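PDB 6ZXU: oxidoreductase, NAD-binding/iron-sulfur cluster-binding protein from Nitratireductor pacificus pht-3B, which catalyses reductive dehalogenation of organohalides, using a bound cobalamin together with two [4Fe-4S] clusters as redox cofactors. Local coordinates for residues F146-G151 against A170-R175; A418-A423 against V518-L523; K340-L345 against L644-G649; L48-D53 against R247-E252. One frame throughout, in Å; residues are numbered along the deposited sequence.

Contact 1 of 4, residues F146-G151 against A170-R175; sequences FAVQFG and ARTDMR
Val-148 and Thr-172 meet where helix 168-190 packs across strand 142-149 of a four-stranded antiparallel sheet, a helix-on-sheet layer whose two short axes come within 8.5 Å. Their side chains slide past each other in opposite directions. CG1 of Val-148, anti to the backbone N (chi1 170°), lies 3.7 Å from the Thr-172 methyl CG2 and also meets CG of Arg-175, whose chain crosses it at about a right angle. A branched aliphatic residue suits this buried face of the sheet. The guanidinium of Arg-175 belongs elsewhere, in a salt bridge with Glu-458.

Thr-172 divides its two branches: the methyl faces the strand, while OG1 bonds back to Asn-168 O within the helix and accepts from Arg-171 NH1 at 2.9 Å. The same NH1 reaches a lone pair of Gln-149 O in the carbonyl plane, at 3.1 Å, so one nitrogen joins helix to strand end. NH2 of Arg-171 bonds to Tyr-389 O, and the ring of Tyr-389 makes a cation-pi contact. A leucine in place of Arg-171 would probably leave Gln-149 O without this donor and Tyr-389 O without its bond. Gly-151 suits its place because a CB there would run into Arg-171 NH2; its N sits 3.2 Å above the guanidinium plane, offset toward the rim.

Contact 2 of 4, residues A418-A423 against V518-L523; sequences AYHDYA and VFTTDL
Tyr-422 and Thr-521 form an antiparallel hydrogen-bonded pair: Tyr-422 N donates to Thr-521 O and Thr-521 N returns the bond to Tyr-422 O, each 2.9 Å long. Next to it Ala-423 and Thr-520 make a non-hydrogen-bonded pair, their CA atoms 4.4 Å apart. Ahead of the strand, which begins at Tyr-422, the chain is bent, and His-420 lies beside Thr-520 with one ring face toward Thr-521. Strands 422-429 and 514-521 are the central pair of a four-stranded antiparallel sheet, consistent with the nitroreductase-like cobalamin-binding core of reductive dehalogenases; Val-518, which meets the small CB of Ala-423 through CG1, also adjoins the cobalamin-binding residues Val-484 and His-486.

His-420 uses both nitrogens and both faces of its ring. ND1 and Thr-520 OG1 share a nearly straight hydrogen bond of 2.7 Å in the ring plane. Thr-520 OG1, held between its backbone N and carbonyl carbon (chi1 53°), also bonds to His-477 NE2, while His-420 NE2 pairs with Ser-473 OG. Over one face stands Thr-521 CA, a CH-pi contact 4.2 Å from the ring centroid; over the other lies Tyr-419 CD1. A leucine instead of His-420 is likely to cost Thr-520 OG1 one partner, Ser-473 OG its bond to the ring, and Thr-521 CA its flat face.

Asp-522 OD1 accepts from Asp-421 N at 3.1 Å, and OD2 makes a salt bridge with Lys-363, a charge that probably eases the closeness of the two carboxylates. A water bonds to both Asp-421 OD2 and Asp-522 O. Thr-521 OG1 bonds to Ser-473 O and accepts from Leu-523 N, an ST turn following strand 514-521.

Contact 3 of 4, residues K340-L345 against L644-G649; sequences KHPLAL and LEVIDG
Lys-340 accepts from Val-646 N at its carbonyl oxygen, a 2.8 Å bond, nearly straight and in the carbonyl plane, that ties the N-terminal approach of helix 342-354 to strand 645-647 of a small two-stranded antiparallel sheet. Its side chain runs alongside that of Glu-645, both pointing the same way. The amine and the carboxylate do not touch; a water links them, 2.8 Å from Lys-340 NZ. NZ bonds to Gly-585 O as well, and Glu-645 has its own salt bridge with Arg-336.

His-341 is the N-cap of the helix. With its CG anti to the backbone N (chi1 -171°), ND1 reaches forward to accept from Leu-343 N at 3.0 Å, the capping bond, and NE2 reaches Phe-642 O. Its CD2 lies 3.6 Å from Leu-644 O, a buried carbonyl with no hydrogen-bond partner in the model.

Pro-342 suits the first turn, where no backbone N-H need be bonded; its CD packs 3.8 Å from Leu-644 CB, the two side chains crossing at about a right angle, and Tyr-186 and Trp-189 of helix 168-190 touch its ring too. One turn further, Leu-345 meets Val-646 tip to tip, CD1 to CG2 at 3.6 Å.

Contact 4 of 4, residues L48-D53 against R247-E252; sequences LARVDD and RPLAPE
Arg-50 and Leu-249 form a single backbone bridge between two irregular segments running about 95° apart, one in the loop before helix 74-85 and the other in the loop after strand 232-239. Two backbone hydrogen bonds make the crossing: Ala-250 N to Ala-49 O, 2.9 Å, and Val-51 N to Pro-248 O, 3.1 Å. The ring carbons CG and CD of Pro-248 lie near Val-51 O, and proline has no N-H to offer that oxygen.

Side-chain to backbone bonding falls to Arg-50. Its chain is extended from CG to NE, which carries the guanidinium past Pro-248 O to Arg-247 O; NH1 donates there in the guanidinium plane over 3.1 Å, almost in line with the carbonyl. NH1 bonds also to Gly-214 O and NH2 to Leu-45 O, so an arginine, long and with several N-H groups, suits a place where three backbone carbonyls come within its reach. Leu-249 CD2 lies over one face of the same group.

Among the apolar contacts, two alanines suit the close backbones, Ala-49 CB facing Ala-250 CB at 3.9 Å. Leu-48 CD1 meets Leu-249 CD2, and Val-51 CG2 touches Pro-251 CD at about a right angle.

Charge pairing lies on the outer side, where Val-51 and Asp-52 also touch a crystal neighbour. The Asp-52 carboxylate stands nearly perpendicular to the Arg-247 guanidinium, 86° between planes, and presents one oxygen. That atom, OD1, takes a salt-bridge hydrogen bond from NE at 2.7 Å and a weak one from NH2. A water bridges Arg-247 NH2 and Arg-50 O, 2.9 Å from each of these two atoms.

From the N terminus, residues 48-53 open the first long loop, which contact 4 closes at 247-252. Within that loop contact 1 closes a short excursion, joining strand 142-149 to helix 168-190 farther along the chain. A second long loop opens at 340-345 and closes at 644-649 as contact 3, and inside it contact 2 pairs strands 422-429 and 514-521. No two contacts cross. Contact 1 packs a helix on one four-stranded antiparallel sheet, and contact 2 pairs two strands within another of the same strand order. Helix 168-190, which carries one side of contact 1, also touches Pro-342 of contact 3. Contacts 2 and 4 lie on opposite sides of the chain's centre, their own centres about 51 Å apart.

Contact 1 of 4, residues F146-G151 against A170-R175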
loop_
_atom_site.group_PDB
_atom_site.type_symbol
_atom_site.label_atom_id
_atom_site.label_comp_id
_atom_site.label_asym_id
_atom_site.label_seq_id
_atom_site.Cartn_x
_atom_site.Cartn_y
_atom_site.Cartn_z
ATOM N N PHE A 146 -18.884 8.149 -3.644
ATOM C CA PHE A 146 -17.555 8.203 -4.250
ATOM C C PHE A 146 -17.518 7.484 -5.549
ATOM O O PHE A 146 -18.291 6.563 -5.789
ATOM C CB PHE A 146 -16.494 7.721 -3.317
ATOM C CG PHE A 146 -16.656 6.290 -2.943
ATOM C CD1 PHE A 146 -16.160 5.295 -3.810
ATOM C CD2 PHE A 146 -17.221 5.926 -1.750
ATOM C CE1 PHE A 146 -16.261 3.973 -3.450
ATOM C CE2 PHE A 146 -17.387 4.570 -1.419
ATOM C CZ PHE A 146 -16.926 3.587 -2.288
ATOM N N ALA A 147 -16.632 7.932 -6.439
ATOM C CA ALA A 147 -16.437 7.336 -7.764
ATOM C C ALA A 147 -15.000 6.800 -7.786
ATOM O O ALA A 147 -14.066 7.366 -7.198
ATOM C CB ALA A 147 -16.627 8.310 -8.884
ATOM N N VAL A 148 -14.841 5.701 -8.450
ATOM C CA VAL A 148 -13.505 5.221 -8.814
ATOM C C VAL A 148 -13.422 5.231 -10.324
ATOM O O VAL A 148 -14.232 4.601 -11.009
ATOM C CB VAL A 148 -13.247 3.793 -8.207
ATOM C CG1 VAL A 148 -11.950 3.151 -8.761
ATOM C CG2 VAL A 148 -13.206 3.874 -6.723
ATOM N N GLN A 149 -12.382 5.813 -10.879
ATOM C CA GLN A 149 -12.187 5.793 -12.334
ATOM C C GLN A 149 -11.840 4.418 -12.883
ATOM O O GLN A 149 -11.182 3.626 -12.244
ATOM C CB GLN A 149 -11.078 6.814 -12.739
ATOM C CG GLN A 149 -11.072 7.032 -14.242
ATOM C CD GLN A 149 -10.272 8.220 -14.764
ATOM O OE1 GLN A 149 -10.500 8.688 -15.887
ATOM N NE2 GLN A 149 -9.308 8.651 -14.011
ATOM N N PHE A 150 -12.320 4.125 -14.084
ATOM C CA PHE A 150 -11.928 2.939 -14.794
ATOM C C PHE A 150 -10.438 2.896 -14.889
ATOM O O PHE A 150 -9.795 3.934 -15.035
ATOM C CB PHE A 150 -12.472 2.960 -16.258
ATOM C CG PHE A 150 -13.866 2.422 -16.414
ATOM C CD1 PHE A 150 -14.687 2.280 -15.362
ATOM C CD2 PHE A 150 -14.356 2.129 -17.680
ATOM C CE1 PHE A 150 -15.988 1.821 -15.508
ATOM C CE2 PHE A 150 -15.647 1.663 -17.839
ATOM C CZ PHE A 150 -16.481 1.522 -16.738
ATOM N N GLY A 151 -9.899 1.681 -14.899
ATOM C CA GLY A 151 -8.463 1.489 -15.175
ATOM C C GLY A 151 -8.118 1.726 -16.622
ATOM O O GLY A 151 -8.939 1.522 -17.523
ATOM N N ALA A 170 -16.584 -4.327 -13.819
ATOM C CA ALA A 170 -16.447 -5.318 -12.705
ATOM C C ALA A 170 -15.188 -5.117 -11.844
ATOM O O ALA A 170 -15.237 -5.166 -10.642
ATOM C CB ALA A 170 -16.453 -6.731 -13.270
ATOM N N ARG A 171 -14.064 -4.832 -12.490
ATOM C CA ARG A 171 -12.840 -4.422 -11.805
ATOM C C ARG A 171 -13.086 -3.175 -10.930
ATOM O O ARG A 171 -12.736 -3.132 -9.767
ATOM C CB ARG A 171 -11.755 -4.167 -12.852
ATOM C CG ARG A 171 -10.423 -3.570 -12.379
ATOM C CD ARG A 171 -10.502 -2.080 -12.568
ATOM N NE ARG A 171 -9.287 -1.313 -12.403
ATOM C CZ ARG A 171 -9.296 -0.046 -12.053
ATOM N NH1 ARG A 171 -10.430 0.618 -11.910
ATOM N NH2 ARG A 171 -8.163 0.606 -11.939
ATOM N N THR A 172 -13.682 -2.167 -11.513
ATOM C CA THR A 172 -13.938 -0.946 -10.779
ATOM C C THR A 172 -15.057 -1.133 -9.730
ATOM O O THR A 172 -14.952 -0.598 -8.626
ATOM C CB THR A 172 -14.223 0.157 -11.761
ATOM O OG1 THR A 172 -13.189 0.191 -12.770
ATOM C CG2 THR A 172 -14.305 1.478 -11.042
ATOM N N ASP A 173 -16.081 -1.906 -10.033
ATOM C CA ASP A 173 -17.029 -2.305 -8.962
ATOM C C ASP A 173 -16.363 -2.967 -7.775
ATOM O O ASP A 173 -16.720 -2.712 -6.614
ATOM C CB ASP A 173 -18.163 -3.204 -9.501
ATOM C CG ASP A 173 -19.267 -2.429 -10.200
ATOM O OD1 ASP A 173 -19.346 -1.158 -10.092
ATOM O OD2 ASP A 173 -20.062 -3.077 -10.901
ATOM N N MET A 174 -15.455 -3.895 -8.041
ATOM C CA MET A 174 -14.702 -4.541 -6.932
ATOM C C MET A 174 -14.031 -3.523 -6.007
ATOM O O MET A 174 -14.097 -3.608 -4.769
ATOM C CB MET A 174 -13.633 -5.513 -7.524
ATOM C CG MET A 174 -12.811 -6.206 -6.475
ATOM S SD MET A 174 -11.351 -7.062 -7.206
ATOM C CE MET A 174 -10.447 -5.646 -7.946
ATOM N N ARG A 175 -13.335 -2.578 -6.593
ATOM C CA ARG A 175 -12.677 -1.541 -5.818
ATOM C C ARG A 175 -13.716 -0.699 -5.073
ATOM O O ARG A 175 -13.481 -0.331 -3.956
ATOM C CB ARG A 175 -11.806 -0.716 -6.767
ATOM C CG ARG A 175 -11.024 0.391 -6.127
ATOM C CD ARG A 175 -10.023 -0.036 -5.093
ATOM N NE ARG A 175 -9.314 -1.287 -5.481
ATOM C CZ ARG A 175 -8.347 -1.360 -6.398
ATOM N NH1 ARG A 175 -7.972 -0.262 -7.086
ATOM N NH2 ARG A 175 -7.770 -2.559 -6.698
#

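Contact 2 of 4, residues A418-A423 against V518-L523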
loop_
_atom_site.group_PDB
_atom_site.type_symbol
_atom_site.label_atom_id
_atom_site.label_comp_id
_atom_site.label_asym_id
_atom_site.label_seq_id
_atom_site.Cartn_x
_atom_site.Cartn_y
_atom_site.Cartn_z
ATOM N N ALA A 418 9.648 -25.420 -2.046
ATOM C CA ALA A 418 9.741 -24.373 -3.073
ATOM C C ALA A 418 8.841 -24.725 -4.269
ATOM O O ALA A 418 9.336 -25.125 -5.321
ATOM C CB ALA A 418 11.202 -24.177 -3.497
ATOM N N TYR A 419 7.545 -24.511 -4.149
ATOM C CA TYR A 419 6.621 -25.082 -5.079
ATOM C C TYR A 419 6.409 -24.366 -6.394
ATOM O O TYR A 419 5.865 -24.958 -7.313
ATOM C CB TYR A 419 5.288 -25.383 -4.356
ATOM C CG TYR A 419 4.813 -24.253 -3.454
ATOM C CD1 TYR A 419 4.277 -23.111 -3.987
ATOM C CD2 TYR A 419 4.891 -24.373 -2.084
ATOM C CE1 TYR A 419 3.840 -22.056 -3.170
ATOM C CE2 TYR A 419 4.465 -23.379 -1.257
ATOM C CZ TYR A 419 3.946 -22.188 -1.814
ATOM O OH TYR A 419 3.443 -21.203 -0.969
ATOM N N HIS A 420 6.801 -23.084 -6.553
ATOM C CA HIS A 420 6.599 -22.363 -7.757
ATOM C C HIS A 420 7.937 -21.794 -8.261
ATOM O O HIS A 420 8.822 -21.500 -7.505
ATOM C CB HIS A 420 5.656 -21.184 -7.585
ATOM C CG HIS A 420 4.250 -21.554 -7.342
ATOM N ND1 HIS A 420 3.449 -20.879 -6.461
ATOM C CD2 HIS A 420 3.499 -22.577 -7.819
ATOM C CE1 HIS A 420 2.262 -21.466 -6.408
ATOM N NE2 HIS A 420 2.282 -22.497 -7.227
ATOM N N ASP A 421 7.995 -21.557 -9.550
ATOM C CA ASP A 421 9.201 -21.093 -10.244
ATOM C C ASP A 421 9.466 -19.620 -10.247
ATOM O O ASP A 421 10.589 -19.224 -10.350
ATOM C CB ASP A 421 9.082 -21.536 -11.697
ATOM C CG ASP A 421 9.249 -23.104 -11.884
ATOM O OD1 ASP A 421 9.861 -23.741 -11.002
ATOM O OD2 ASP A 421 8.697 -23.645 -12.901
ATOM N N TYR A 422 8.405 -18.800 -10.225
ATOM C CA TYR A 422 8.539 -17.367 -10.383
ATOM C C TYR A 422 7.833 -16.609 -9.268
ATOM O O TYR A 422 6.892 -17.101 -8.682
ATOM C CB TYR A 422 7.957 -16.903 -11.721
ATOM C CG TYR A 422 8.602 -17.494 -12.928
ATOM C CD1 TYR A 422 9.829 -17.000 -13.379
ATOM C CD2 TYR A 422 8.075 -18.653 -13.532
ATOM C CE1 TYR A 422 10.482 -17.572 -14.442
ATOM C CE2 TYR A 422 8.725 -19.240 -14.592
ATOM C CZ TYR A 422 9.900 -18.690 -15.037
ATOM O OH TYR A 422 10.548 -19.221 -16.084
ATOM N N ALA A 423 8.324 -15.408 -8.999
ATOM C CA ALA A 423 7.710 -14.486 -8.022
ATOM C C ALA A 423 7.365 -13.221 -8.758
ATOM O O ALA A 423 8.213 -12.635 -9.454
ATOM C CB ALA A 423 8.669 -14.160 -6.882
ATOM N N VAL A 518 3.636 -10.255 -2.895
ATOM C CA VAL A 518 4.216 -11.246 -3.791
ATOM C C VAL A 518 3.187 -12.326 -4.088
ATOM O O VAL A 518 2.418 -12.732 -3.225
ATOM C CB VAL A 518 5.465 -11.901 -3.193
ATOM C CG1 VAL A 518 6.030 -12.910 -4.140
ATOM C CG2 VAL A 518 6.510 -10.893 -2.869
ATOM N N PHE A 519 3.056 -12.701 -5.367
ATOM C CA PHE A 519 2.472 -13.989 -5.660
ATOM C C PHE A 519 3.428 -14.792 -6.472
ATOM O O PHE A 519 4.098 -14.268 -7.356
ATOM C CB PHE A 519 1.073 -13.972 -6.314
ATOM C CG PHE A 519 1.056 -13.588 -7.728
ATOM C CD1 PHE A 519 0.883 -12.242 -8.097
ATOM C CD2 PHE A 519 1.050 -14.563 -8.726
ATOM C CE1 PHE A 519 0.816 -11.880 -9.418
ATOM C CE2 PHE A 519 1.009 -14.182 -10.063
ATOM C CZ PHE A 519 0.902 -12.857 -10.400
ATOM N N THR A 520 3.514 -16.070 -6.110
ATOM C CA THR A 520 4.353 -17.016 -6.849
ATOM C C THR A 520 3.511 -17.736 -7.895
ATOM O O THR A 520 2.303 -17.871 -7.733
ATOM C CB THR A 520 5.041 -17.976 -5.918
ATOM O OG1 THR A 520 4.100 -18.616 -5.052
ATOM C CG2 THR A 520 6.080 -17.187 -5.042
ATOM N N THR A 521 4.160 -18.176 -8.954
ATOM C CA THR A 521 3.489 -18.849 -10.029
ATOM C C THR A 521 4.438 -19.698 -10.841
ATOM O O THR A 521 5.627 -19.482 -10.856
ATOM C CB THR A 521 2.739 -17.844 -10.925
ATOM O OG1 THR A 521 1.920 -18.519 -11.904
ATOM C CG2 THR A 521 3.622 -16.827 -11.597
ATOM N N ASP A 522 3.839 -20.602 -11.653
ATOM C CA ASP A 522 4.563 -21.332 -12.716
ATOM C C ASP A 522 4.422 -20.747 -14.107
ATOM O O ASP A 522 5.103 -21.205 -15.032
ATOM C CB ASP A 522 4.128 -22.826 -12.722
ATOM C CG ASP A 522 4.604 -23.566 -11.497
ATOM O OD1 ASP A 522 5.741 -23.229 -10.948
ATOM O OD2 ASP A 522 3.808 -24.457 -11.062
ATOM N N LEU A 523 3.622 -19.692 -14.299
ATOM C CA LEU A 523 3.552 -19.063 -15.605
ATOM C C LEU A 523 4.890 -18.612 -16.098
ATOM O O LEU A 523 5.569 -17.842 -15.445
ATOM C CB LEU A 523 2.620 -17.879 -15.574
ATOM C CG LEU A 523 2.438 -17.143 -16.863
ATOM C CD1 LEU A 523 1.613 -18.006 -17.817
ATOM C CD2 LEU A 523 1.762 -15.792 -16.642
HETATM O O HOH W 1 7.396 -22.541 -15.112
#

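Contact 3 of 4, residues K340-L345 against L644-G649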
loop_
_atom_site.group_PDB
_atom_site.type_symbol
_atom_site.label_atom_id
_atom_site.label_comp_id
_atom_site.label_asym_id
_atom_site.label_seq_id
_atom_site.Cartn_x
_atom_site.Cartn_y
_atom_site.Cartn_z
ATOM N N LYS A 340 -5.830 -0.812 16.675
ATOM C CA LYS A 340 -6.310 0.070 17.672
ATOM C C LYS A 340 -7.180 1.187 17.093
ATOM O O LYS A 340 -8.013 1.722 17.779
ATOM C CB LYS A 340 -5.134 0.711 18.404
ATOM C CG LYS A 340 -4.154 -0.257 18.979
ATOM C CD LYS A 340 -3.191 0.550 19.887
ATOM C CE LYS A 340 -1.776 0.076 19.849
ATOM N NZ LYS A 340 -0.888 0.729 20.853
ATOM N N HIS A 341 -6.990 1.563 15.814
ATOM C CA HIS A 341 -7.756 2.654 15.234
ATOM C C HIS A 341 -8.938 2.109 14.456
ATOM O O HIS A 341 -8.825 1.070 13.811
ATOM C CB HIS A 341 -6.850 3.485 14.333
ATOM C CG HIS A 341 -7.477 4.753 13.867
ATOM N ND1 HIS A 341 -8.421 4.789 12.866
ATOM C CD2 HIS A 341 -7.283 6.025 14.249
ATOM C CE1 HIS A 341 -8.772 6.044 12.633
ATOM N NE2 HIS A 341 -8.111 6.809 13.485
ATOM N N PRO A 342 -10.116 2.768 14.533
ATOM C CA PRO A 342 -11.335 2.247 13.831
ATOM C C PRO A 342 -11.230 2.044 12.330
ATOM O O PRO A 342 -11.922 1.182 11.778
ATOM C CB PRO A 342 -12.371 3.347 14.095
ATOM C CG PRO A 342 -11.995 3.887 15.419
ATOM C CD PRO A 342 -10.484 3.877 15.451
ATOM N N LEU A 343 -10.408 2.827 11.652
ATOM C CA LEU A 343 -10.206 2.649 10.235
ATOM C C LEU A 343 -9.523 1.343 9.895
ATOM O O LEU A 343 -9.957 0.616 8.992
ATOM C CB LEU A 343 -9.421 3.843 9.649
ATOM C CG LEU A 343 -9.240 3.834 8.138
ATOM C CD1 LEU A 343 -10.554 3.840 7.358
ATOM C CD2 LEU A 343 -8.394 5.022 7.682
ATOM N N ALA A 344 -8.448 1.031 10.617
ATOM C CA ALA A 344 -7.811 -0.272 10.477
ATOM C C ALA A 344 -8.780 -1.447 10.807
ATOM O O ALA A 344 -8.839 -2.439 10.098
ATOM C CB ALA A 344 -6.608 -0.334 11.397
ATOM N N LEU A 345 -9.553 -1.305 11.861
ATOM C CA LEU A 345 -10.607 -2.287 12.164
ATOM C C LEU A 345 -11.609 -2.447 11.019
ATOM O O LEU A 345 -12.109 -3.550 10.785
ATOM C CB LEU A 345 -11.353 -1.940 13.473
ATOM C CG LEU A 345 -10.507 -2.207 14.721
ATOM C CD1 LEU A 345 -11.039 -1.522 15.938
ATOM C CD2 LEU A 345 -10.479 -3.716 14.995
ATOM N N LEU A 644 -8.232 8.233 17.811
ATOM C CA LEU A 644 -9.124 7.292 18.434
ATOM C C LEU A 644 -8.410 5.980 18.651
ATOM O O LEU A 644 -7.747 5.490 17.741
ATOM C CB LEU A 644 -10.388 7.023 17.579
ATOM C CG LEU A 644 -11.303 8.224 17.348
ATOM C CD1 LEU A 644 -12.438 7.910 16.379
ATOM C CD2 LEU A 644 -11.836 8.733 18.683
ATOM N N GLU A 645 -8.572 5.423 19.851
ATOM C CA GLU A 645 -8.050 4.130 20.230
ATOM C C GLU A 645 -9.219 3.331 20.710
ATOM O O GLU A 645 -9.924 3.741 21.604
ATOM C CB GLU A 645 -6.976 4.298 21.340
ATOM C CG GLU A 645 -6.501 2.998 21.907
ATOM C CD GLU A 645 -5.443 3.142 22.994
ATOM O OE1 GLU A 645 -5.220 4.251 23.563
ATOM O OE2 GLU A 645 -4.791 2.108 23.283
ATOM N N VAL A 646 -9.418 2.170 20.107
ATOM C CA VAL A 646 -10.423 1.227 20.578
ATOM C C VAL A 646 -9.815 0.376 21.737
ATOM O O VAL A 646 -8.755 -0.270 21.601
ATOM C CB VAL A 646 -10.865 0.313 19.470
ATOM C CG1 VAL A 646 -11.777 -0.757 19.977
ATOM C CG2 VAL A 646 -11.528 1.122 18.374
ATOM N N ILE A 647 -10.482 0.458 22.876
ATOM C CA ILE A 647 -10.186 -0.333 24.051
ATOM C C ILE A 647 -11.466 -1.030 24.495
ATOM O O ILE A 647 -12.469 -0.395 24.679
ATOM C CB ILE A 647 -9.729 0.542 25.200
ATOM C CG1 ILE A 647 -8.321 1.015 24.948
ATOM C CG2 ILE A 647 -9.747 -0.286 26.490
ATOM C CD1 ILE A 647 -7.849 2.208 25.764
ATOM N N ASP A 648 -11.396 -2.339 24.634
ATOM C CA ASP A 648 -12.563 -3.108 25.139
ATOM C C ASP A 648 -13.790 -2.823 24.221
ATOM O O ASP A 648 -14.926 -2.678 24.657
ATOM C CB ASP A 648 -12.823 -2.760 26.631
ATOM N N GLY A 649 -13.546 -2.775 22.913
ATOM C CA GLY A 649 -14.647 -2.728 21.950
ATOM C C GLY A 649 -15.221 -1.354 21.717
ATOM O O GLY A 649 -16.158 -1.221 20.916
HETATM O O HOH W 2 -2.362 1.595 23.091
#

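Contact 4 of 4, residues L48-D53 against R247-E252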
loop_
_atom_site.group_PDB
_atom_site.type_symbol
_atom_site.label_atom_id
_atom_site.label_comp_id
_atom_site.label_asym_id
_atom_site.label_seq_id
_atom_site.Cartn_x
_atom_site.Cartn_y
_atom_site.Cartn_z
ATOM N N LEU A 48 -15.225 23.867 -9.716
ATOM C CA LEU A 48 -16.273 23.562 -10.681
ATOM C C LEU A 48 -17.532 24.369 -10.322
ATOM O O LEU A 48 -17.803 24.630 -9.145
ATOM C CB LEU A 48 -16.614 22.107 -10.660
ATOM C CG LEU A 48 -15.402 21.222 -11.028
ATOM C CD1 LEU A 48 -15.800 19.787 -10.985
ATOM C CD2 LEU A 48 -14.827 21.560 -12.382
ATOM N N ALA A 49 -18.321 24.682 -11.350
ATOM C CA ALA A 49 -19.558 25.433 -11.160
ATOM C C ALA A 49 -20.603 24.534 -10.499
ATOM O O ALA A 49 -20.840 23.447 -10.948
ATOM C CB ALA A 49 -20.076 25.890 -12.491
ATOM N N ARG A 50 -21.195 25.022 -9.429
ATOM C CA ARG A 50 -22.194 24.311 -8.650
ATOM C C ARG A 50 -23.456 25.196 -8.392
ATOM O O ARG A 50 -23.421 26.412 -8.482
ATOM C CB ARG A 50 -21.580 23.916 -7.344
ATOM C CG ARG A 50 -20.561 22.799 -7.527
ATOM C CD ARG A 50 -19.969 22.310 -6.219
ATOM N NE ARG A 50 -18.757 21.580 -6.582
ATOM C CZ ARG A 50 -18.709 20.325 -6.960
ATOM N NH1 ARG A 50 -19.819 19.577 -6.961
ATOM N NH2 ARG A 50 -17.520 19.808 -7.351
ATOM N N VAL A 51 -24.561 24.532 -8.133
ATOM C CA VAL A 51 -25.802 25.124 -7.727
ATOM C C VAL A 51 -26.346 24.359 -6.517
ATOM O O VAL A 51 -25.843 23.259 -6.178
ATOM C CB VAL A 51 -26.811 25.101 -8.873
ATOM C CG1 VAL A 51 -26.311 25.918 -10.065
ATOM C CG2 VAL A 51 -27.131 23.711 -9.293
ATOM N N ASP A 52 -27.375 24.894 -5.864
ATOM C CA ASP A 52 -27.890 24.275 -4.630
ATOM C C ASP A 52 -28.657 22.988 -4.865
ATOM O O ASP A 52 -28.662 22.114 -3.970
ATOM C CB ASP A 52 -28.763 25.287 -3.846
ATOM C CG ASP A 52 -27.920 26.330 -3.021
ATOM O OD1 ASP A 52 -26.656 26.315 -3.096
ATOM O OD2 ASP A 52 -28.528 27.210 -2.283
ATOM N N ASP A 53 -29.334 22.849 -6.003
ATOM C CA ASP A 53 -30.218 21.707 -6.241
ATOM C C ASP A 53 -30.357 21.498 -7.726
ATOM O O ASP A 53 -30.193 22.404 -8.530
ATOM C CB ASP A 53 -31.669 21.898 -5.737
ATOM C CG ASP A 53 -31.802 21.932 -4.229
ATOM O OD1 ASP A 53 -31.542 23.055 -3.643
ATOM O OD2 ASP A 53 -32.247 20.852 -3.622
ATOM N N ARG A 247 -22.889 20.323 -2.907
ATOM C CA ARG A 247 -23.864 20.820 -3.855
ATOM C C ARG A 247 -23.689 20.204 -5.185
ATOM O O ARG A 247 -22.575 19.977 -5.614
ATOM C CB ARG A 247 -23.717 22.367 -3.899
ATOM C CG ARG A 247 -23.896 22.976 -2.532
ATOM C CD ARG A 247 -23.443 24.408 -2.355
ATOM N NE ARG A 247 -24.134 25.276 -3.264
ATOM C CZ ARG A 247 -23.543 26.061 -4.147
ATOM N NH1 ARG A 247 -22.207 26.092 -4.269
ATOM N NH2 ARG A 247 -24.309 26.854 -4.917
ATOM N N PRO A 248 -24.782 19.949 -5.914
ATOM C CA PRO A 248 -24.636 19.441 -7.249
ATOM C C PRO A 248 -23.925 20.355 -8.262
ATOM O O PRO A 248 -23.755 21.557 -8.051
ATOM C CB PRO A 248 -26.080 19.217 -7.692
ATOM C CG PRO A 248 -26.861 20.143 -6.789
ATOM C CD PRO A 248 -26.170 20.079 -5.493
ATOM N N LEU A 249 -23.513 19.767 -9.362
ATOM C CA LEU A 249 -22.836 20.502 -10.387
ATOM C C LEU A 249 -23.876 21.319 -11.150
ATOM O O LEU A 249 -25.007 20.861 -11.361
ATOM C CB LEU A 249 -22.099 19.553 -11.355
ATOM C CG LEU A 249 -20.967 18.705 -10.784
ATOM C CD1 LEU A 249 -20.640 17.573 -11.756
ATOM C CD2 LEU A 249 -19.752 19.549 -10.524
ATOM N N ALA A 250 -23.479 22.494 -11.622
ATOM C CA ALA A 250 -24.328 23.230 -12.509
ATOM C C ALA A 250 -24.756 22.335 -13.674
ATOM O O ALA A 250 -23.927 21.747 -14.342
ATOM C CB ALA A 250 -23.622 24.487 -13.036
ATOM N N PRO A 251 -26.054 22.288 -13.982
ATOM C CA PRO A 251 -26.472 21.187 -14.840
ATOM C C PRO A 251 -26.205 21.380 -16.302
ATOM O O PRO A 251 -26.264 20.399 -17.031
ATOM C CB PRO A 251 -27.976 21.085 -14.558
ATOM C CG PRO A 251 -28.366 22.369 -13.974
ATOM C CD PRO A 251 -27.185 22.896 -13.253
ATOM N N GLU A 252 -25.981 22.614 -16.734
ATOM C CA GLU A 252 -25.794 22.943 -18.137
ATOM C C GLU A 252 -24.514 23.719 -18.320
ATOM O O GLU A 252 -24.172 24.590 -17.541
ATOM C CB GLU A 252 -27.004 23.787 -18.686
HETATM O O HOH W 3 -22.520 28.453 -6.600
#